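Local atomic coordinates of D-psicose 3-epimerase (Agrobacterium tumefaciens, PDB entry 2HK0), a protein that probably interconverts D-fructose and D-psicose by epimerisation at C3, with the help of a bound metal ion in a TIM-barrel fold. Residues A[242-245]-A[246-249]; A[285-288]-A[289-293]; A[23-27]-A[28-32]; A[235-238]-A[239-242]. All blocks are in the same frame, centred on the assembly; numbering follows the deposited sequence.

Contact 1 of 4, residues A[242-245]-A[246-249]; sequences RMPW and HEIG
Pro244 and Glu247 meet at the start of helix 245-254, where the proline occupies the N-cap position. Pro244 is also the centre of an inverse gamma turn, closed by Trp245 N bonding back to Met243 O at 2.8 Å, and this kink leads the chain into the helix. Its carbonyl then takes the first regular helical bond, with Ile248 N 3.0 Å from Pro244 O and an N-H...O angle of 162°. Ile248 crowds the same acceptor, its CG1 lying 3.2 Å from Pro244 O. Pro244 CB is 4.0 Å from Glu247 CB and 3.9 Å from Glu247 OE1. The glutamate runs extended, its CG anti to the backbone N (chi1 -179°), and its OE2 bonds to Gly215 N. Trp245 continues the ladder, its O accepting from Gly249 N at 2.8 Å, while its indole points back from the helix, one face against Met243 CB, and NE1 bonds to Glu232 OE2. The helix start packs against two helices and a strand: Pro244, Glu247 and Ile248 touch Phe214 of helix 214-221, Trp245 meets Phe302 of helix 289-307 edge-to-face, and Ile248 reaches Phe228 of strand 225-230.

Contact 2 of 4, residues A[285-288]-A[289-293]; sequences GGAD and IAKMD
Asp288 is the N-cap of helix 289-307, the last helix of the barrel, and its side chain accepts from the backbone N of Lys291. This capping bond, from Lys291 N to Asp288 OD1, is 2.7 Å long with an N-H...O angle of 148°. The carboxylate can turn onto the amide because CG stands between the backbone N and the carbonyl carbon (chi1 44°), which swings it over the helix end. Lys291 N also leans weakly on Asp288 O, so one N-H is shared between two oxygens of the same residue. The regular helical bond from Met292 N to Asp288 O, 3.0 Å long, is straighter than either, at 163°. A negative charge beside the amino end of a helix is probably favourable electrostatically.

The apolar contacts come from Ala287, just before the cap. Its methyl faces Met292 across the first turn, as in a hydrophobic staple, with Ala287 CB 4.0 Å from Met292 CG. From there the selenomethionine turns inward against Trp30 and Val267. The Lys291 chain bends away, and its NZ forms a salt bridge with Asp295. Packing is tightest at its root, where Ala287 CB lies 3.4 Å from both Lys291 CB and Lys291 CG.

Contact 3 of 4, residues A[23-27]-A[28-32]; sequences HGIYY and SYWEH
Ser28 sits between the rings of Tyr26 and Tyr27 where the first barrel strand gives way to a 3-10 turn. Its CB rests 3.6 Å from Tyr26 CE2, and its OG stands over one face of the Tyr27 ring, offset toward the rim. Two waters extend this cluster: one lies 3.1 Å from Tyr26 OH and also bonds to Ser28 OG, and the other is 2.8 Å from Ser28 OG. Both donate weakly to Tyr27 OH, which also bonds to Ala36 O, so the three side-chain oxygens are joined through solvent.

Tyr29 N closes the first i to i+3 step on Tyr26 O at 3.2 Å. With CG anti to the backbone N (chi1 164°), the near part of the ring meets Ile25, Tyr29 CD2 lying 3.8 Å from Ile25 CD1, while its far end leads away and its OH bonds to Met292 O.

Trp30 N repeats the step onto Tyr27 O at 3.1 Å, approaching from above the carbonyl plane. The indole crosses Ile25 at about a right angle, with Trp30 CH2 3.9 Å from Ile25 CD1. The Tyr29 edge is set over the centre of one indole face, Tyr29 CD2 standing 3.4 Å above the Trp30 ring plane. Ile25 CD1 touches both rings.

Glu31 ends the turn with N bonded to Ser28 O, and its OE2 bonds to Tyr41 OH. The segment thus leaves the carboxyl end of strand 22-26, which lies between parallel strands 52-56 and 260-263, while Tyr29 and Trp30 turn toward the start of helix 289-307.

Contact 4 of 4, residues A[235-238]-A[239-242]; sequences RRVP and GKGR
Water 3 links Arg242 to Arg236: it accepts from Arg242 N at 2.7 Å and, more weakly, from Arg236 NH2 at 3.0 Å, lying at the edge of the guanidinium and in its plane. The two arginines flank a type II beta turn running from Val237 to Lys240, part of the long loop between strand 225-230 and helix 245-254. The turn is closed by Lys240 N, 3.2 Å from Val237 O with an N-H...O angle of 158°. Pro238 and Gly239 hold the two central positions, the proline with the extended angles of the first and the glycine with the positive phi (105°) of the second. Gly239 N turns inward to bond with Glu232 OE2, an acceptor that Gly241 N also approaches in a weak bond.

Arg236 folds over the end of the turn. Its chain bends at chi3 (-69°), bringing one face of the guanidinium over the peptide between Lys240 and Gly241, and Arg236 NH2 comes within 3.7 Å of Gly241 CA. The group is held from other sides too: NE bonds to Asn234 OD1, and NH1 makes a salt bridge with Asp212 of the second subunit. These bonds probably fix the rotation of the flat group and tie the turn to the subunit interface.

Val237 and Lys240 lie side by side and point the same way, the lysine reaching on to a salt bridge with Asp295. Where their chains run together, Val237 CG2 is 3.9 Å from Lys240 CE and presses closer still at Lys240 CG, 3.4 Å away.

In the fold
Helix 289-307 begins in contact 2 and is touched by the other three. Contact 2 is its exposed start, with a carboxylate cap; contact 1 is the less exposed start of helix 245-254, where Pro244 in the N-cap position contributes a backbone carbonyl to the first helical bond. Contact 3, nearest the centre of the chain, is aromatic and water-bridged, and meets contact 2 at Tyr29. The buried turn of contact 4, where a guanidinium and backbone amides carry the polar bonds, continues into contact 1 through Arg242, packs Pro238 on Trp245, and meets contact 3 where Val237 touches Tyr29. Contacts 1 and 4 also face other subunits, whereas contacts 2 and 3 touch none.

Contact 1 of 4, residues A[242-245]-A[246-249]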
# COMPACT_ATOMS: atom_id res chain seq x y z
N ARG A 242 -0.13 6.83 -6.52
CA ARG A 242 0.00 5.75 -5.55
C ARG A 242 1.40 5.34 -5.08
O ARG A 242 1.55 4.34 -4.39
CB ARG A 242 -0.72 4.52 -6.09
CG ARG A 242 -0.12 3.99 -7.38
CD ARG A 242 -0.87 2.79 -7.90
NE ARG A 242 -0.62 2.64 -9.32
CZ ARG A 242 0.46 2.05 -9.84
NH1 ARG A 242 1.39 1.53 -9.05
NH2 ARG A 242 0.61 2.04 -11.16
N MSE A 243 2.43 6.09 -5.46
CA MSE A 243 3.79 5.78 -5.02
C MSE A 243 3.76 5.69 -3.47
O MSE A 243 3.05 6.45 -2.80
CB MSE A 243 4.70 6.92 -5.49
CG MSE A 243 6.17 6.62 -5.61
SE MSE A 243 6.58 5.20 -6.87
CE MSE A 243 6.42 6.07 -8.59
N PRO A 244 4.52 4.75 -2.87
CA PRO A 244 4.50 4.66 -1.40
C PRO A 244 5.39 5.75 -0.76
O PRO A 244 6.42 5.46 -0.15
CB PRO A 244 5.04 3.26 -1.12
CG PRO A 244 5.19 2.60 -2.48
CD PRO A 244 5.37 3.71 -3.45
N TRP A 245 4.96 6.99 -0.89
CA TRP A 245 5.72 8.12 -0.39
C TRP A 245 6.14 8.03 1.07
O TRP A 245 7.27 8.37 1.40
CB TRP A 245 4.93 9.41 -0.66
CG TRP A 245 4.75 9.65 -2.14
CD1 TRP A 245 3.56 9.67 -2.83
CD2 TRP A 245 5.78 9.83 -3.11
NE1 TRP A 245 3.80 9.85 -4.18
CE2 TRP A 245 5.15 9.95 -4.38
CE3 TRP A 245 7.19 9.90 -3.04
CZ2 TRP A 245 5.89 10.14 -5.57
CZ3 TRP A 245 7.91 10.09 -4.20
CH2 TRP A 245 7.25 10.20 -5.46
N HIS A 246 5.26 7.55 1.94
CA HIS A 246 5.59 7.42 3.34
C HIS A 246 6.76 6.44 3.56
O HIS A 246 7.69 6.72 4.32
CB HIS A 246 4.36 6.99 4.13
CG HIS A 246 4.60 6.84 5.61
ND1 HIS A 246 4.76 5.61 6.21
CD2 HIS A 246 4.74 7.76 6.59
CE1 HIS A 246 4.98 5.78 7.50
NE2 HIS A 246 4.98 7.08 7.76
N GLU A 247 6.71 5.30 2.89
CA GLU A 247 7.77 4.30 2.99
C GLU A 247 9.10 4.88 2.46
O GLU A 247 10.18 4.67 3.04
CB GLU A 247 7.40 3.07 2.14
CG GLU A 247 8.43 1.94 2.20
CD GLU A 247 8.13 0.82 1.22
OE1 GLU A 247 6.94 0.57 0.97
OE2 GLU A 247 9.07 0.18 0.71
N ILE A 248 9.01 5.62 1.36
CA ILE A 248 10.18 6.25 0.74
C ILE A 248 10.77 7.24 1.74
O ILE A 248 11.97 7.25 1.99
CB ILE A 248 9.78 7.04 -0.53
CG1 ILE A 248 9.15 6.12 -1.59
CG2 ILE A 248 11.00 7.79 -1.09
CD1 ILE A 248 10.05 5.10 -2.12
N GLY A 249 9.91 8.09 2.30
CA GLY A 249 10.36 9.09 3.26
C GLY A 249 11.11 8.45 4.42
O GLY A 249 12.17 8.93 4.82

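Contact 2 of 4, residues A[285-288]-A[289-293]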
# COMPACT_ATOMS: atom_id res chain seq x y z
N GLY A 285 -3.87 17.24 -17.56
CA GLY A 285 -5.27 17.59 -17.45
C GLY A 285 -5.51 18.89 -18.20
O GLY A 285 -6.27 19.74 -17.75
N GLY A 286 -4.83 19.04 -19.34
CA GLY A 286 -4.94 20.24 -20.14
C GLY A 286 -4.50 21.50 -19.41
O GLY A 286 -4.98 22.60 -19.71
N ALA A 287 -3.57 21.37 -18.48
CA ALA A 287 -3.12 22.52 -17.69
C ALA A 287 -2.46 23.66 -18.47
O ALA A 287 -1.73 23.44 -19.43
CB ALA A 287 -2.17 22.05 -16.57
N ASP A 288 -2.75 24.89 -18.05
CA ASP A 288 -2.11 26.05 -18.65
C ASP A 288 -0.86 26.22 -17.79
O ASP A 288 -0.67 25.48 -16.81
CB ASP A 288 -3.00 27.31 -18.56
CG ASP A 288 -3.65 27.48 -17.20
OD1 ASP A 288 -3.05 27.09 -16.17
OD2 ASP A 288 -4.77 28.01 -17.15
N ILE A 289 -0.01 27.18 -18.12
CA ILE A 289 1.21 27.36 -17.34
C ILE A 289 0.93 27.55 -15.86
O ILE A 289 1.64 26.99 -15.02
CB ILE A 289 2.05 28.53 -17.85
CG1 ILE A 289 2.62 28.19 -19.22
CG2 ILE A 289 3.24 28.77 -16.90
CD1 ILE A 289 3.45 29.30 -19.84
N ALA A 290 -0.11 28.31 -15.53
CA ALA A 290 -0.45 28.55 -14.13
C ALA A 290 -0.84 27.27 -13.40
O ALA A 290 -0.53 27.11 -12.21
CB ALA A 290 -1.58 29.59 -14.03
N LYS A 291 -1.55 26.36 -14.08
CA LYS A 291 -1.92 25.12 -13.41
C LYS A 291 -0.65 24.25 -13.26
O LYS A 291 -0.46 23.58 -12.25
CB LYS A 291 -3.00 24.38 -14.21
CG LYS A 291 -3.50 23.07 -13.57
CD LYS A 291 -3.88 23.27 -12.12
CE LYS A 291 -4.78 22.14 -11.61
NZ LYS A 291 -4.22 20.81 -11.92
N MSE A 292 0.23 24.28 -14.26
CA MSE A 292 1.48 23.51 -14.18
C MSE A 292 2.30 23.96 -12.96
O MSE A 292 2.88 23.13 -12.25
CB MSE A 292 2.29 23.71 -15.46
CG MSE A 292 1.65 23.06 -16.70
SE MSE A 292 1.83 21.10 -16.67
CE MSE A 292 3.70 21.05 -17.27
N ASP A 293 2.34 25.27 -12.74
CA ASP A 293 3.06 25.86 -11.60
C ASP A 293 2.44 25.43 -10.28
O ASP A 293 3.14 25.13 -9.31
CB ASP A 293 3.02 27.39 -11.66
CG ASP A 293 3.90 27.95 -12.76
OD1 ASP A 293 4.64 27.19 -13.43
OD2 ASP A 293 3.84 29.19 -12.96

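Contact 3 of 4, residues A[23-27]-A[28-32]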
# COMPACT_ATOMS: atom_id res chain seq x y z
N HIS A 23 15.00 20.21 -2.09
CA HIS A 23 14.08 19.85 -3.15
C HIS A 23 14.24 20.67 -4.42
O HIS A 23 14.43 21.89 -4.38
CB HIS A 23 12.64 19.95 -2.64
CG HIS A 23 12.31 18.91 -1.61
ND1 HIS A 23 12.80 18.96 -0.33
CD2 HIS A 23 11.62 17.76 -1.71
CE1 HIS A 23 12.41 17.88 0.33
NE2 HIS A 23 11.70 17.13 -0.49
N GLY A 24 14.16 19.98 -5.56
CA GLY A 24 14.29 20.65 -6.84
C GLY A 24 13.36 20.07 -7.88
O GLY A 24 12.58 19.16 -7.60
N ILE A 25 13.43 20.61 -9.09
CA ILE A 25 12.61 20.14 -10.19
C ILE A 25 13.41 20.28 -11.48
O ILE A 25 14.21 21.21 -11.62
CB ILE A 25 11.32 20.96 -10.30
CG1 ILE A 25 10.47 20.47 -11.49
CG2 ILE A 25 11.66 22.44 -10.46
CD1 ILE A 25 8.99 20.87 -11.42
N TYR A 26 13.22 19.35 -12.41
CA TYR A 26 13.88 19.39 -13.71
C TYR A 26 13.07 20.39 -14.56
O TYR A 26 11.89 20.16 -14.81
CB TYR A 26 13.84 17.99 -14.33
CG TYR A 26 14.66 17.84 -15.58
CD1 TYR A 26 15.98 18.30 -15.63
CD2 TYR A 26 14.17 17.16 -16.69
CE1 TYR A 26 16.79 18.07 -16.74
CE2 TYR A 26 14.97 16.92 -17.81
CZ TYR A 26 16.28 17.37 -17.83
OH TYR A 26 17.09 17.12 -18.91
N TYR A 27 13.70 21.49 -15.00
CA TYR A 27 12.98 22.53 -15.75
C TYR A 27 12.24 22.09 -17.03
O TYR A 27 11.27 22.74 -17.42
CB TYR A 27 13.90 23.72 -16.06
CG TYR A 27 14.66 23.54 -17.35
CD1 TYR A 27 15.71 22.62 -17.43
CD2 TYR A 27 14.27 24.21 -18.51
CE1 TYR A 27 16.34 22.36 -18.64
CE2 TYR A 27 14.91 23.97 -19.73
CZ TYR A 27 15.94 23.04 -19.78
OH TYR A 27 16.57 22.78 -20.97
N SER A 28 12.67 21.00 -17.65
CA SER A 28 12.00 20.50 -18.87
C SER A 28 10.52 20.13 -18.66
O SER A 28 9.79 19.83 -19.62
CB SER A 28 12.75 19.30 -19.44
OG SER A 28 13.95 19.72 -20.06
N TYR A 29 10.10 20.12 -17.41
CA TYR A 29 8.71 19.85 -17.05
C TYR A 29 7.81 20.84 -17.82
O TYR A 29 6.71 20.50 -18.24
CB TYR A 29 8.56 20.09 -15.55
CG TYR A 29 7.15 20.25 -15.02
CD1 TYR A 29 6.26 19.18 -15.02
CD2 TYR A 29 6.75 21.44 -14.42
CE1 TYR A 29 5.01 19.27 -14.39
CE2 TYR A 29 5.52 21.55 -13.80
CZ TYR A 29 4.65 20.47 -13.78
OH TYR A 29 3.44 20.58 -13.12
N TRP A 30 8.29 22.06 -17.99
CA TRP A 30 7.54 23.13 -18.67
C TRP A 30 7.77 23.22 -20.19
O TRP A 30 7.18 24.07 -20.84
CB TRP A 30 7.90 24.48 -18.04
CG TRP A 30 7.30 24.73 -16.66
CD1 TRP A 30 6.02 25.12 -16.39
CD2 TRP A 30 7.95 24.60 -15.39
NE1 TRP A 30 5.83 25.25 -15.04
CE2 TRP A 30 7.01 24.93 -14.40
CE3 TRP A 30 9.25 24.23 -15.00
CZ2 TRP A 30 7.32 24.89 -13.03
CZ3 TRP A 30 9.56 24.20 -13.65
CH2 TRP A 30 8.59 24.53 -12.68
N GLU A 31 8.60 22.34 -20.75
CA GLU A 31 8.87 22.42 -22.19
C GLU A 31 8.48 21.19 -22.99
O GLU A 31 8.06 20.17 -22.43
CB GLU A 31 10.36 22.71 -22.42
CG GLU A 31 10.83 24.05 -21.86
CD GLU A 31 10.22 25.24 -22.59
OE1 GLU A 31 9.95 25.12 -23.81
OE2 GLU A 31 10.03 26.30 -21.96
N HIS A 32 8.64 21.28 -24.32
CA HIS A 32 8.32 20.19 -25.24
C HIS A 32 9.56 19.79 -26.01
O HIS A 32 9.59 18.75 -26.66
CB HIS A 32 7.25 20.62 -26.24
CG HIS A 32 5.99 21.10 -25.61
ND1 HIS A 32 5.25 20.32 -24.74
CD2 HIS A 32 5.34 22.28 -25.70
CE1 HIS A 32 4.20 21.01 -24.33
NE2 HIS A 32 4.23 22.20 -24.89
O HOH W 1 16.97 19.45 -20.92
O HOH W 2 14.07 21.56 -22.12

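Contact 4 of 4, residues A[235-238]-A[239-242]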
# COMPACT_ATOMS: atom_id res chain seq x y z
N ARG A 235 4.78 9.19 -14.24
CA ARG A 235 5.51 10.47 -14.31
C ARG A 235 4.80 11.77 -13.97
O ARG A 235 5.28 12.83 -14.34
CB ARG A 235 6.15 10.62 -15.69
CG ARG A 235 6.97 9.42 -16.10
CD ARG A 235 8.40 9.62 -15.69
NE ARG A 235 9.27 9.26 -16.78
CZ ARG A 235 10.59 9.39 -16.78
NH1 ARG A 235 11.21 9.89 -15.73
NH2 ARG A 235 11.27 9.00 -17.84
N ARG A 236 3.66 11.69 -13.29
CA ARG A 236 2.99 12.90 -12.85
C ARG A 236 3.79 13.41 -11.65
O ARG A 236 4.66 12.69 -11.13
CB ARG A 236 1.56 12.59 -12.41
CG ARG A 236 0.60 12.27 -13.58
CD ARG A 236 -0.73 11.80 -13.01
NE ARG A 236 -0.54 10.50 -12.41
CZ ARG A 236 -1.35 9.94 -11.52
NH1 ARG A 236 -2.45 10.59 -11.12
NH2 ARG A 236 -1.07 8.73 -11.05
N VAL A 237 3.51 14.63 -11.20
CA VAL A 237 4.23 15.18 -10.08
C VAL A 237 3.93 14.38 -8.82
O VAL A 237 2.85 13.81 -8.67
CB VAL A 237 3.86 16.66 -9.83
CG1 VAL A 237 4.08 17.47 -11.11
CG2 VAL A 237 2.43 16.75 -9.38
N PRO A 238 4.90 14.31 -7.91
CA PRO A 238 4.74 13.57 -6.66
C PRO A 238 3.50 14.01 -5.88
O PRO A 238 3.24 15.21 -5.73
CB PRO A 238 6.03 13.88 -5.91
CG PRO A 238 7.04 14.00 -7.05
CD PRO A 238 6.27 14.85 -8.04
N GLY A 239 2.74 13.04 -5.39
CA GLY A 239 1.54 13.35 -4.64
C GLY A 239 0.26 13.12 -5.42
O GLY A 239 -0.83 13.04 -4.83
N LYS A 240 0.36 13.03 -6.75
CA LYS A 240 -0.82 12.81 -7.59
C LYS A 240 -1.18 11.32 -7.65
O LYS A 240 -2.30 10.96 -8.05
CB LYS A 240 -0.54 13.27 -9.03
CG LYS A 240 -0.30 14.77 -9.22
CD LYS A 240 -1.62 15.53 -9.25
CE LYS A 240 -1.45 16.94 -9.82
NZ LYS A 240 -2.77 17.64 -9.82
N GLY A 241 -0.24 10.46 -7.24
CA GLY A 241 -0.49 9.04 -7.36
C GLY A 241 -0.30 8.10 -6.19
O GLY A 241 -0.27 8.51 -5.04
N ARG A 242 -0.13 6.83 -6.52
CA ARG A 242 0.00 5.75 -5.55
C ARG A 242 1.40 5.34 -5.08
O ARG A 242 1.55 4.34 -4.39
CB ARG A 242 -0.72 4.52 -6.09
CG ARG A 242 -0.12 3.99 -7.38
CD ARG A 242 -0.87 2.79 -7.90
NE ARG A 242 -0.62 2.64 -9.32
CZ ARG A 242 0.46 2.05 -9.84
NH1 ARG A 242 1.39 1.53 -9.05
NH2 ARG A 242 0.61 2.04 -11.16
O HOH W 3 -0.94 6.46 -9.02